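Putative Nitroreductase (Anabaena variabilis ATCC 29413, PDB 3EO7) binds flavin mononucleotide and is probably an oxidoreductase of the nitroreductase family. Local coordinates at residues P372-I380 with Y455-R466. Numbering follows the deposited sequence.
Sequences PDYFDLNLI and YLHMDAGHLGQR
Y455 meets the F375 ring with its own ring, the two planes nearly parallel but slid so far past each other that they barely overlap; Y455 CD1 lies over one face of F375, toward the rim. One residue on, L456 turns CD2 to the CB of L379, 3.6 Å away. M458, a selenomethionine, bends at chi3 and thereby brings CE back to within 3.4 Å of F375 CE2; its selenium sits obliquely to the ring in a Met-aromatic contact.

D459 holds the loop backbone with both carboxylate oxygens. OD1 accepts from F375 N at 2.9 Å and OD2 from D376 N at 2.8 Å, each through its syn lone pair and both nearly straight (170° for the first). A water donates to D459 OD2 and to D376 O, closing a small ring beside the second bond. One bond back from the carboxylate, D459 CB touches I380 CD1 at 3.4 Å.

H462, its CG anti to the backbone N (chi1 -178°), lays its imidazole against Y374 in an offset stack, centroids 3.8 Å apart; L377 CD1 lies over the centre of the opposite tyrosine face. The imidazole edge carries CE1 to D373 O, 3.2 Å away in the ring plane, while NE2 is hydrogen-bonded to E197 OE2 of helix 181-202. L463 CD2 approaches Y374 obliquely. R466 passes its CD by Y374 OH; its NH1 forms a salt bridge with the same E197 OE2, a shared partner that helps fix the imidazole, and NH2 a hydrogen bond with F356 O.

The contact thus fastens the loop leading into strand 381-390 onto helix 452-473, whose A460 side chain lies about 9 Å from the bound FMN. In the buried carboxylate OD1 takes one amide, OD2 a second amide and a water, donors that would probably help to stabilise its negative charge.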
ATOM      1  N   PRO A 372      -6.294  10.603   6.556  1.00 17.09           N
ATOM      2  CA  PRO A 372      -5.560   9.422   6.998  1.00 18.75           C
ATOM      3  C   PRO A 372      -4.066   9.622   6.739  1.00 19.09           C
ATOM      4  O   PRO A 372      -3.676  10.374   5.828  1.00 17.94           O
ATOM      5  CB  PRO A 372      -6.118   8.297   6.117  1.00 19.76           C
ATOM      6  CG  PRO A 372      -6.856   8.981   5.022  1.00 19.52           C
ATOM      7  CD  PRO A 372      -7.120  10.351   5.365  1.00 19.46           C
ATOM      8  N   ASP A 373      -3.233   8.973   7.539  1.00 18.99           N
ATOM      9  CA  ASP A 373      -1.819   9.143   7.393  1.00 16.85           C
ATOM     10  C   ASP A 373      -1.283   8.449   6.134  1.00 16.14           C
ATOM     11  O   ASP A 373      -1.621   7.282   5.840  1.00 16.38           O
ATOM     12  CB  ASP A 373      -1.054   8.537   8.577  1.00 15.47           C
ATOM     13  CG  ASP A 373      -1.254   9.282   9.861  1.00 17.21           C
ATOM     14  OD1 ASP A 373      -1.721  10.452   9.867  1.00 15.27           O
ATOM     15  OD2 ASP A 373      -0.853   8.719  10.893  1.00 16.63           O
ATOM     16  N   TYR A 374      -0.412   9.185   5.457  1.00 16.21           N
ATOM     17  CA  TYR A 374       0.468   8.696   4.408  1.00 16.16           C
ATOM     18  C   TYR A 374       1.871   9.129   4.840  1.00 15.18           C
ATOM     19  O   TYR A 374       2.041   9.961   5.726  1.00 15.68           O
ATOM     20  CB  TYR A 374       0.152   9.350   3.068  1.00 17.25           C
ATOM     21  CG  TYR A 374      -1.155   8.864   2.466  1.00 15.54           C
ATOM     22  CD1 TYR A 374      -2.369   9.393   2.874  1.00 15.77           C
ATOM     23  CD2 TYR A 374      -1.181   7.884   1.480  1.00 19.00           C
ATOM     24  CE1 TYR A 374      -3.572   8.950   2.309  1.00 14.51           C
ATOM     25  CE2 TYR A 374      -2.379   7.452   0.927  1.00 16.87           C
ATOM     26  CZ  TYR A 374      -3.564   7.990   1.348  1.00 14.82           C
ATOM     27  OH  TYR A 374      -4.754   7.561   0.811  1.00 17.93           O
ATOM     28  N   PHE A 375       2.889   8.638   4.152  1.00 16.75           N
ATOM     29  CA  PHE A 375       4.263   9.048   4.432  1.00 17.49           C
ATOM     30  C   PHE A 375       4.467  10.453   3.901  1.00 18.89           C
ATOM     31  O   PHE A 375       4.782  11.382   4.673  1.00 18.89           O
ATOM     32  CB  PHE A 375       5.265   8.028   3.878  1.00 17.57           C
ATOM     33  CG  PHE A 375       5.136   6.697   4.515  1.00 17.93           C
ATOM     34  CD1 PHE A 375       5.525   6.524   5.836  1.00 18.53           C
ATOM     35  CD2 PHE A 375       4.629   5.608   3.826  1.00 18.92           C
ATOM     36  CE1 PHE A 375       5.387   5.304   6.456  1.00 22.01           C
ATOM     37  CE2 PHE A 375       4.478   4.393   4.447  1.00 21.96           C
ATOM     38  CZ  PHE A 375       4.880   4.229   5.757  1.00 22.42           C
ATOM     39  N   ASP A 376       4.259  10.654   2.597  1.00 18.73           N
ATOM     40  CA  ASP A 376       4.276  12.003   2.043  1.00 18.05           C
ATOM     41  C   ASP A 376       3.672  12.063   0.658  1.00 18.15           C
ATOM     42  O   ASP A 376       4.363  11.875  -0.339  1.00 18.31           O
ATOM     43  CB  ASP A 376       5.696  12.604   2.038  1.00 19.21           C
ATOM     44  CG  ASP A 376       5.683  14.110   1.779  1.00 23.92           C
ATOM     45  OD1 ASP A 376       4.633  14.629   1.392  1.00 20.76           O
ATOM     46  OD2 ASP A 376       6.719  14.761   1.973  1.00 27.42           O
ATOM     47  N   LEU A 377       2.378  12.332   0.592  1.00 19.95           N
ATOM     48  CA  LEU A 377       1.680  12.453  -0.702  1.00 20.60           C
ATOM     49  C   LEU A 377       2.129  13.608  -1.554  1.00 23.24           C
ATOM     50  O   LEU A 377       1.930  13.611  -2.783  1.00 22.27           O
ATOM     51  CB  LEU A 377       0.182  12.486  -0.505  1.00 23.51           C
ATOM     52  CG  LEU A 377      -0.492  11.164  -0.195  1.00 22.31           C
ATOM     53  CD1 LEU A 377      -1.999  11.362  -0.243  1.00 23.18           C
ATOM     54  CD2 LEU A 377      -0.057  10.086  -1.189  1.00 24.26           C
ATOM     55  N   ASN A 378       2.793  14.588  -0.939  1.00 22.44           N
ATOM     56  CA  ASN A 378       3.320  15.679  -1.725  1.00 22.23           C
ATOM     57  C   ASN A 378       4.360  15.237  -2.753  1.00 22.59           C
ATOM     58  O   ASN A 378       4.666  15.988  -3.657  1.00 23.03           O
ATOM     59  CB  ASN A 378       3.907  16.751  -0.848  1.00 23.48           C
ATOM     60  CG  ASN A 378       2.853  17.451  -0.018  1.00 33.25           C
ATOM     61  OD1 ASN A 378       1.767  17.791  -0.516  1.00 38.69           O
ATOM     62  ND2 ASN A 378       3.166  17.671   1.252  1.00 44.75           N
ATOM     63  N   LEU A 379       4.889  14.016  -2.609  1.00 18.06           N
ATOM     64  CA  LEU A 379       5.902  13.502  -3.493  1.00 18.01           C
ATOM     65  C   LEU A 379       5.327  12.719  -4.693  1.00 18.69           C
ATOM     66  O   LEU A 379       6.080  12.294  -5.560  1.00 22.58           O
ATOM     67  CB  LEU A 379       6.846  12.594  -2.714  1.00 18.42           C
ATOM     68  CG  LEU A 379       7.506  13.193  -1.465  1.00 19.15           C
ATOM     69  CD1 LEU A 379       8.414  12.161  -0.801  1.00 21.52           C
ATOM     70  CD2 LEU A 379       8.283  14.457  -1.838  1.00 21.65           C
ATOM     71  N   ILE A 380       4.020  12.489  -4.686  1.00 19.23           N
ATOM     72  CA  ILE A 380       3.391  11.649  -5.694  1.00 20.11           C
ATOM     73  C   ILE A 380       2.460  12.474  -6.586  1.00 18.89           C
ATOM     74  O   ILE A 380       1.672  13.295  -6.101  1.00 21.16           O
ATOM     75  CB  ILE A 380       2.611  10.516  -5.016  1.00 19.72           C
ATOM     76  CG1 ILE A 380       3.613   9.512  -4.394  1.00 28.13           C
ATOM     77  CG2 ILE A 380       1.666   9.790  -6.012  1.00 19.49           C
ATOM     78  CD1 ILE A 380       2.996   8.660  -3.469  1.00 31.46           C
ATOM     79  N   TYR A 455       8.745   4.785   1.026  1.00 15.45           N
ATOM     80  CA  TYR A 455       7.615   5.666   1.311  1.00 15.76           C
ATOM     81  C   TYR A 455       6.764   5.883   0.081  1.00 16.22           C
ATOM     82  O   TYR A 455       5.532   5.854   0.144  1.00 15.70           O
ATOM     83  CB  TYR A 455       8.068   7.014   1.841  1.00 16.24           C
ATOM     84  CG  TYR A 455       8.899   7.016   3.127  1.00 13.89           C
ATOM     85  CD1 TYR A 455       8.753   6.031   4.104  1.00 17.04           C
ATOM     86  CD2 TYR A 455       9.743   8.086   3.414  1.00 17.26           C
ATOM     87  CE1 TYR A 455       9.452   6.092   5.263  1.00 14.66           C
ATOM     88  CE2 TYR A 455      10.475   8.160   4.601  1.00 16.80           C
ATOM     89  CZ  TYR A 455      10.325   7.141   5.539  1.00 14.70           C
ATOM     90  OH  TYR A 455      11.008   7.174   6.748  1.00 15.74           O
ATOM     91  N   LEU A 456       7.420   6.107  -1.040  1.00 16.64           N
ATOM     92  CA  LEU A 456       6.709   6.371  -2.292  1.00 15.15           C
ATOM     93  C   LEU A 456       5.826   5.193  -2.706  1.00 16.70           C
ATOM     94  O   LEU A 456       4.653   5.374  -3.104  1.00 16.32           O
ATOM     95  CB  LEU A 456       7.704   6.659  -3.437  1.00 15.40           C
ATOM     96  CG  LEU A 456       8.530   7.926  -3.357  1.00 16.61           C
ATOM     97  CD1 LEU A 456       9.639   7.997  -4.428  1.00 16.44           C
ATOM     98  CD2 LEU A 456       7.576   9.162  -3.405  1.00 19.26           C
ATOM     99  N   HIS A 457       6.405   3.997  -2.660  1.00 15.40           N
ATOM    100  CA  HIS A 457       5.728   2.792  -3.118  1.00 15.63           C
ATOM    101  C   HIS A 457       4.615   2.426  -2.138  1.00 16.69           C
ATOM    102  O   HIS A 457       3.521   2.071  -2.567  1.00 17.08           O
ATOM    103  CB  HIS A 457       6.742   1.663  -3.356  1.00 14.17           C
ATOM    104  CG  HIS A 457       7.505   1.825  -4.628  1.00 17.49           C
ATOM    105  ND1 HIS A 457       8.590   2.677  -4.749  1.00 14.86           N
ATOM    106  CD2 HIS A 457       7.320   1.276  -5.851  1.00 17.52           C
ATOM    107  CE1 HIS A 457       9.046   2.622  -5.987  1.00 18.52           C
ATOM    108  NE2 HIS A 457       8.287   1.799  -6.683  1.00 16.36           N
HETATM  109  N   MSE A 458       4.870   2.577  -0.828  1.00 15.50           N
HETATM  110  CA  MSE A 458       3.799   2.315   0.143  1.00 15.64           C
HETATM  111  C   MSE A 458       2.646   3.316  -0.044  1.00 16.26           C
HETATM  112  O   MSE A 458       1.472   2.938  -0.011  1.00 15.78           O
HETATM  113  CB  MSE A 458       4.313   2.310   1.568  1.00 17.76           C
HETATM  114  CG  MSE A 458       5.099   1.036   1.866  1.00 14.01           C
HETATM  115 SE   MSE A 458       5.610   0.892   3.740  0.75 15.82          SE
HETATM  116  CE  MSE A 458       7.021   2.175   3.813  1.00 17.70           C
ATOM    117  N   ASP A 459       2.953   4.590  -0.255  1.00 16.40           N
ATOM    118  CA  ASP A 459       1.887   5.573  -0.473  1.00 15.60           C
ATOM    119  C   ASP A 459       1.077   5.273  -1.740  1.00 15.34           C
ATOM    120  O   ASP A 459      -0.148   5.395  -1.721  1.00 16.44           O
ATOM    121  CB  ASP A 459       2.439   6.993  -0.526  1.00 17.56           C
ATOM    122  CG  ASP A 459       2.738   7.571   0.858  1.00 17.30           C
ATOM    123  OD1 ASP A 459       2.301   6.983   1.899  1.00 16.86           O
ATOM    124  OD2 ASP A 459       3.439   8.639   0.884  1.00 16.27           O
ATOM    125  N   ALA A 460       1.748   4.893  -2.833  1.00 15.78           N
ATOM    126  CA  ALA A 460       1.068   4.542  -4.070  1.00 17.16           C
ATOM    127  C   ALA A 460       0.153   3.342  -3.889  1.00 15.13           C
ATOM    128  O   ALA A 460      -0.992   3.331  -4.386  1.00 16.45           O
ATOM    129  CB  ALA A 460       2.080   4.303  -5.204  1.00 16.27           C
ATOM    130  N   GLY A 461       0.620   2.333  -3.157  1.00 14.70           N
ATOM    131  CA  GLY A 461      -0.227   1.172  -2.856  1.00 17.26           C
ATOM    132  C   GLY A 461      -1.423   1.530  -1.993  1.00 16.73           C
ATOM    133  O   GLY A 461      -2.505   0.978  -2.159  1.00 15.67           O
ATOM    134  N   HIS A 462      -1.238   2.464  -1.063  1.00 15.34           N
ATOM    135  CA  HIS A 462      -2.303   2.939  -0.185  1.00 16.12           C
ATOM    136  C   HIS A 462      -3.380   3.644  -1.050  1.00 17.11           C
ATOM    137  O   HIS A 462      -4.569   3.316  -0.979  1.00 15.08           O
ATOM    138  CB  HIS A 462      -1.688   3.834   0.900  1.00 16.45           C
ATOM    139  CG  HIS A 462      -2.652   4.369   1.925  1.00 15.70           C
ATOM    140  ND1 HIS A 462      -2.198   4.998   3.067  1.00 15.96           N
ATOM    141  CD2 HIS A 462      -4.010   4.398   1.996  1.00 18.12           C
ATOM    142  CE1 HIS A 462      -3.232   5.402   3.785  1.00 19.40           C
ATOM    143  NE2 HIS A 462      -4.341   5.044   3.169  1.00 16.27           N
ATOM    144  N   LEU A 463      -2.971   4.579  -1.894  1.00 15.23           N
ATOM    145  CA  LEU A 463      -3.900   5.200  -2.862  1.00 15.39           C
ATOM    146  C   LEU A 463      -4.561   4.105  -3.703  1.00 14.32           C
ATOM    147  O   LEU A 463      -5.775   4.125  -3.909  1.00 17.11           O
ATOM    148  CB  LEU A 463      -3.156   6.204  -3.753  1.00 14.96           C
ATOM    149  CG  LEU A 463      -2.629   7.473  -3.087  1.00 16.01           C
ATOM    150  CD1 LEU A 463      -1.787   8.268  -4.121  1.00 16.73           C
ATOM    151  CD2 LEU A 463      -3.795   8.340  -2.513  1.00 16.03           C
ATOM    152  N   GLY A 464      -3.757   3.182  -4.211  1.00 14.93           N
ATOM    153  CA  GLY A 464      -4.266   2.078  -5.009  1.00 15.43           C
ATOM    154  C   GLY A 464      -5.377   1.310  -4.309  1.00 15.27           C
ATOM    155  O   GLY A 464      -6.388   0.974  -4.903  1.00 15.40           O
ATOM    156  N   GLN A 465      -5.231   1.066  -3.010  1.00 15.53           N
ATOM    157  CA  GLN A 465      -6.246   0.256  -2.347  1.00 14.61           C
ATOM    158  C   GLN A 465      -7.567   1.016  -2.267  1.00 15.63           C
ATOM    159  O   GLN A 465      -8.629   0.423  -2.386  1.00 15.84           O
ATOM    160  CB  GLN A 465      -5.788  -0.209  -0.973  1.00 14.58           C
ATOM    161  CG  GLN A 465      -6.742  -1.187  -0.313  1.00 15.42           C
ATOM    162  CD  GLN A 465      -6.876  -2.543  -1.024  1.00 16.11           C
ATOM    163  OE1 GLN A 465      -6.231  -2.803  -2.025  1.00 15.23           O
ATOM    164  NE2 GLN A 465      -7.730  -3.425  -0.477  1.00 14.42           N
ATOM    165  N   ARG A 466      -7.487   2.335  -2.043  1.00 14.95           N
ATOM    166  CA  ARG A 466      -8.698   3.132  -1.995  1.00 14.82           C
ATOM    167  C   ARG A 466      -9.377   3.090  -3.361  1.00 14.60           C
ATOM    168  O   ARG A 466     -10.584   2.965  -3.444  1.00 15.38           O
ATOM    169  CB  ARG A 466      -8.395   4.561  -1.561  1.00 16.30           C
ATOM    170  CG  ARG A 466      -7.888   4.673  -0.112  1.00 17.78           C
ATOM    171  CD  ARG A 466      -7.682   6.126   0.310  1.00 19.48           C
ATOM    172  NE  ARG A 466      -8.936   6.869   0.500  1.00 18.42           N
ATOM    173  CZ  ARG A 466      -9.518   7.094   1.680  1.00 20.32           C
ATOM    174  NH1 ARG A 466      -8.972   6.624   2.775  1.00 19.08           N
ATOM    175  NH2 ARG A 466     -10.643   7.784   1.775  1.00 17.13           N
TER
HETATM  176  O   HOH W   1       5.737   9.248  -0.434  1.00 16.48           O